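Long-range contact in chloramphenicol acetyltransferase (Bacteroides thetaiotaomicron, PDB 2I9D), which probably transfers an acetyl group from acetyl-CoA to a hydroxyl of chloramphenicol, working as a trimer: residues Leu146-Phe157 against Tyr172-Arg183. Numbering follows the deposited sequence.
Sequences LILLSATPDLYF and YPLLNAGKAIIR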
loop_
_atom_site.group_PDB
_atom_site.type_symbol
_atom_site.label_atom_id
_atom_site.label_comp_id
_atom_site.label_asym_id
_atom_site.label_seq_id
_atom_site.Cartn_x
_atom_site.Cartn_y
_atom_site.Cartn_z
ATOM N N LEU A 146 -15.626 -0.738 -16.409
ATOM C CA LEU A 146 -14.974 0.543 -16.132
ATOM C C LEU A 146 -13.720 0.337 -15.280
ATOM O O LEU A 146 -13.591 -0.664 -14.606
ATOM C CB LEU A 146 -15.924 1.452 -15.330
ATOM C CG LEU A 146 -17.224 1.905 -15.987
ATOM C CD1 LEU A 146 -18.238 2.069 -14.890
ATOM C CD2 LEU A 146 -17.010 3.197 -16.781
ATOM N N ILE A 147 -12.817 1.307 -15.314
ATOM C CA ILE A 147 -11.774 1.447 -14.284
ATOM C C ILE A 147 -11.908 2.872 -13.792
ATOM O O ILE A 147 -12.661 3.647 -14.383
ATOM C CB ILE A 147 -10.333 1.113 -14.781
ATOM C CG1 ILE A 147 -9.919 2.001 -15.977
ATOM C CG2 ILE A 147 -10.257 -0.358 -15.149
ATOM C CD1 ILE A 147 -8.396 1.914 -16.342
ATOM N N LEU A 148 -11.255 3.190 -12.677
ATOM C CA LEU A 148 -11.370 4.534 -12.086
ATOM C C LEU A 148 -9.994 4.982 -11.669
ATOM O O LEU A 148 -9.268 4.225 -11.019
ATOM C CB LEU A 148 -12.336 4.573 -10.882
ATOM C CG LEU A 148 -12.451 5.942 -10.167
ATOM C CD1 LEU A 148 -13.846 6.155 -9.567
ATOM C CD2 LEU A 148 -11.333 6.121 -9.082
ATOM N N LEU A 149 -9.642 6.200 -12.060
ATOM C CA LEU A 149 -8.333 6.710 -11.749
ATOM C C LEU A 149 -8.487 8.060 -11.094
ATOM O O LEU A 149 -9.208 8.938 -11.584
ATOM C CB LEU A 149 -7.403 6.755 -12.982
ATOM C CG LEU A 149 -5.962 7.237 -12.712
ATOM C CD1 LEU A 149 -4.976 6.574 -13.656
ATOM C CD2 LEU A 149 -5.858 8.786 -12.841
ATOM N N SER A 150 -7.808 8.208 -9.970
ATOM C CA SER A 150 -7.814 9.448 -9.215
ATOM C C SER A 150 -6.408 10.094 -9.274
ATOM O O SER A 150 -5.432 9.444 -8.935
ATOM C CB SER A 150 -8.260 9.151 -7.781
ATOM O OG SER A 150 -7.968 10.263 -6.968
ATOM N N ALA A 151 -6.314 11.350 -9.740
ATOM C CA ALA A 151 -5.015 12.038 -9.857
ATOM C C ALA A 151 -4.670 12.853 -8.633
ATOM O O ALA A 151 -5.523 13.566 -8.109
ATOM C CB ALA A 151 -4.968 12.938 -11.096
ATOM N N THR A 152 -3.414 12.769 -8.183
ATOM C CA THR A 152 -2.925 13.702 -7.199
ATOM C C THR A 152 -1.636 14.262 -7.745
ATOM O O THR A 152 -0.545 13.794 -7.365
ATOM C CB THR A 152 -2.769 13.106 -5.732
ATOM O OG1 THR A 152 -1.732 12.132 -5.707
ATOM C CG2 THR A 152 -4.006 12.437 -5.333
ATOM N N PRO A 153 -1.754 15.269 -8.643
ATOM C CA PRO A 153 -0.627 15.730 -9.439
ATOM C C PRO A 153 0.444 16.449 -8.659
ATOM O O PRO A 153 1.537 16.625 -9.194
ATOM C CB PRO A 153 -1.274 16.666 -10.479
ATOM C CG PRO A 153 -2.514 17.181 -9.793
ATOM C CD PRO A 153 -2.997 16.003 -8.978
ATOM N N ASP A 154 0.136 16.847 -7.423
ATOM C CA ASP A 154 1.080 17.545 -6.538
ATOM C C ASP A 154 1.683 16.650 -5.436
ATOM O O ASP A 154 2.355 17.155 -4.516
ATOM C CB ASP A 154 0.409 18.763 -5.877
ATOM C CG ASP A 154 -0.068 19.801 -6.896
ATOM O OD1 ASP A 154 0.672 20.092 -7.864
ATOM O OD2 ASP A 154 -1.190 20.322 -6.724
ATOM N N LEU A 155 1.437 15.339 -5.526
ATOM C CA LEU A 155 1.939 14.385 -4.557
ATOM C C LEU A 155 2.655 13.208 -5.221
ATOM O O LEU A 155 2.074 12.511 -6.057
ATOM C CB LEU A 155 0.777 13.852 -3.708
ATOM C CG LEU A 155 1.086 12.824 -2.601
ATOM C CD1 LEU A 155 2.200 13.317 -1.671
ATOM C CD2 LEU A 155 -0.176 12.449 -1.807
ATOM N N TYR A 156 3.921 12.999 -4.846
ATOM C CA TYR A 156 4.634 11.770 -5.199
ATOM C C TYR A 156 4.419 10.817 -4.023
ATOM O O TYR A 156 4.590 11.198 -2.848
ATOM C CB TYR A 156 6.141 12.005 -5.481
ATOM C CG TYR A 156 6.745 10.868 -6.312
ATOM C CD1 TYR A 156 6.774 10.943 -7.703
ATOM C CD2 TYR A 156 7.218 9.695 -5.703
ATOM C CE1 TYR A 156 7.292 9.886 -8.480
ATOM C CE2 TYR A 156 7.721 8.619 -6.459
ATOM C CZ TYR A 156 7.765 8.731 -7.850
ATOM O OH TYR A 156 8.268 7.710 -8.621
ATOM N N PHE A 157 3.971 9.601 -4.319
ATOM C CA PHE A 157 3.731 8.600 -3.256
ATOM C C PHE A 157 4.424 7.303 -3.673
ATOM O O PHE A 157 4.628 7.067 -4.870
ATOM C CB PHE A 157 2.230 8.372 -3.048
ATOM C CG PHE A 157 1.459 8.070 -4.335
ATOM C CD1 PHE A 157 1.466 6.776 -4.886
ATOM C CD2 PHE A 157 0.703 9.075 -4.985
ATOM C CE1 PHE A 157 0.756 6.483 -6.073
ATOM C CE2 PHE A 157 -0.017 8.787 -6.177
ATOM C CZ PHE A 157 0.010 7.481 -6.714
ATOM N N TYR A 172 -14.986 -2.655 -9.631
ATOM C CA TYR A 172 -13.960 -2.490 -10.679
ATOM C C TYR A 172 -12.597 -2.027 -10.104
ATOM O O TYR A 172 -12.513 -1.623 -8.953
ATOM C CB TYR A 172 -14.442 -1.548 -11.797
ATOM C CG TYR A 172 -15.271 -0.406 -11.279
ATOM C CD1 TYR A 172 -14.664 0.755 -10.757
ATOM C CD2 TYR A 172 -16.662 -0.489 -11.268
ATOM C CE1 TYR A 172 -15.427 1.800 -10.261
ATOM C CE2 TYR A 172 -17.437 0.549 -10.765
ATOM C CZ TYR A 172 -16.823 1.694 -10.270
ATOM O OH TYR A 172 -17.612 2.714 -9.762
ATOM N N PRO A 173 -11.517 -2.161 -10.889
ATOM C CA PRO A 173 -10.177 -1.629 -10.533
ATOM C C PRO A 173 -10.170 -0.141 -10.211
ATOM O O PRO A 173 -10.795 0.653 -10.895
ATOM C CB PRO A 173 -9.330 -1.928 -11.777
ATOM C CG PRO A 173 -9.988 -3.137 -12.373
ATOM C CD PRO A 173 -11.479 -2.924 -12.148
ATOM N N LEU A 174 -9.450 0.191 -9.142
ATOM C CA LEU A 174 -9.273 1.532 -8.638
ATOM C C LEU A 174 -7.778 1.887 -8.770
ATOM O O LEU A 174 -6.916 1.108 -8.392
ATOM C CB LEU A 174 -9.715 1.585 -7.156
ATOM C CG LEU A 174 -11.211 1.435 -6.805
ATOM C CD1 LEU A 174 -11.504 1.698 -5.317
ATOM C CD2 LEU A 174 -12.068 2.374 -7.711
ATOM N N LEU A 175 -7.489 3.057 -9.332
ATOM C CA LEU A 175 -6.113 3.479 -9.602
ATOM C C LEU A 175 -5.893 4.886 -9.073
ATOM O O LEU A 175 -6.854 5.648 -8.871
ATOM C CB LEU A 175 -5.762 3.454 -11.105
ATOM C CG LEU A 175 -5.693 2.097 -11.817
ATOM C CD1 LEU A 175 -7.047 1.707 -12.458
ATOM C CD2 LEU A 175 -4.595 2.112 -12.852
ATOM N N ASN A 176 -4.623 5.196 -8.845
ATOM C CA ASN A 176 -4.158 6.485 -8.407
ATOM C C ASN A 176 -2.924 6.846 -9.184
ATOM O O ASN A 176 -2.017 6.001 -9.336
ATOM C CB ASN A 176 -3.757 6.414 -6.949
ATOM C CG ASN A 176 -4.930 6.130 -6.044
ATOM O OD1 ASN A 176 -5.650 7.047 -5.644
ATOM N ND2 ASN A 176 -5.113 4.864 -5.689
ATOM N N ALA A 177 -2.869 8.093 -9.643
ATOM C CA ALA A 177 -1.708 8.626 -10.337
ATOM C C ALA A 177 -1.145 9.720 -9.434
ATOM O O ALA A 177 -1.904 10.423 -8.754
ATOM C CB ALA A 177 -2.112 9.176 -11.679
ATOM N N GLY A 178 0.170 9.841 -9.389
ATOM C CA GLY A 178 0.795 10.863 -8.563
ATOM C C GLY A 178 1.621 11.816 -9.372
ATOM O O GLY A 178 1.581 11.789 -10.603
ATOM N N LYS A 179 2.392 12.631 -8.676
ATOM C CA LYS A 179 3.258 13.654 -9.275
ATOM C C LYS A 179 4.362 13.114 -10.209
ATOM O O LYS A 179 5.029 12.115 -9.881
ATOM C CB LYS A 179 3.915 14.471 -8.149
ATOM C CG LYS A 179 4.509 15.766 -8.592
ATOM C CD LYS A 179 5.185 16.446 -7.418
ATOM C CE LYS A 179 5.912 17.699 -7.865
ATOM N NZ LYS A 179 6.590 18.345 -6.691
ATOM N N ALA A 180 4.532 13.787 -11.353
ATOM C CA ALA A 180 5.627 13.515 -12.302
ATOM C C ALA A 180 6.856 14.294 -11.867
ATOM O O ALA A 180 6.827 15.513 -11.605
ATOM C CB ALA A 180 5.251 13.851 -13.734
ATOM N N ILE A 181 7.953 13.569 -11.776
ATOM C CA ILE A 181 9.114 14.051 -11.072
ATOM C C ILE A 181 10.392 13.550 -11.775
ATOM O O ILE A 181 10.433 12.441 -12.323
ATOM C CB ILE A 181 8.976 13.627 -9.587
ATOM C CG1 ILE A 181 8.466 14.803 -8.766
ATOM C CG2 ILE A 181 10.248 13.063 -9.001
ATOM C CD1 ILE A 181 8.077 14.409 -7.356
ATOM N N ILE A 182 11.400 14.407 -11.824
ATOM C CA ILE A 182 12.708 14.028 -12.372
ATOM C C ILE A 182 13.493 13.172 -11.373
ATOM O O ILE A 182 13.754 13.596 -10.252
ATOM C CB ILE A 182 13.503 15.267 -12.904
ATOM C CG1 ILE A 182 12.927 15.667 -14.265
ATOM C CG2 ILE A 182 14.990 14.940 -13.095
ATOM C CD1 ILE A 182 13.028 17.094 -14.541
ATOM N N ARG A 183 13.784 11.940 -11.781
ATOM C CA ARG A 183 14.624 11.018 -11.023
ATOM C C ARG A 183 15.755 10.504 -11.904
ATOM O O ARG A 183 15.519 9.835 -12.923
ATOM C CB ARG A 183 13.826 9.825 -10.494
ATOM C CG ARG A 183 13.597 9.855 -8.996
ATOM C CD ARG A 183 12.146 10.136 -8.707
ATOM N NE ARG A 183 11.837 10.184 -7.279
ATOM C CZ ARG A 183 11.551 9.123 -6.528
ATOM N NH1 ARG A 183 11.546 7.898 -7.058
ATOM N NH2 ARG A 183 11.275 9.295 -5.240
HETATM O O HOH W 1 2.723 16.504 -11.614
#
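Backbone hydrogen bonds join 146-151 to 174-177 as parallel strands: L148 N donates to P173 O and L148 O accepts from L175 N (2.7 Å), a ladder that S150 continues to L175 O and A177 N. T152 N closes it on A177 O. A type I turn from T152 to L155 swings the chain across 178-179, where K179 N donates to L155 O (2.6 Å), and a water bridges P153 O and A180 N.

In apolar contact on one face, L149 reaches A177 CB through CD2 (3.9 Å) and L175 CB through CD1; on the other, L174 CD2 packs on L148 CB. F157 brings the edge of its ring to N176 O, while its CE2 lies 3.3 Å from G178 CA, where a CB would fall against F157 CE2 and L155 O.

The Y156 side chain, swung opposite its own amide nitrogen (chi1 -160°), lies along 179-183, meets I181 CD1 through CB (3.6 Å) and offers R183 an off-centre cation-pi contact, R183 CZ 4.4 Å from the Y156 ring centroid. A serine here would probably leave R183 without its cation-pi partner and I181 CD1 without the adjacent ring.

The pair is the parallel centre of the mixed sheet of the CoA-dependent acyltransferase fold, flanked by strands 87-93 and 186-196, with helix 52-66 packed on the face bearing L175 and A177.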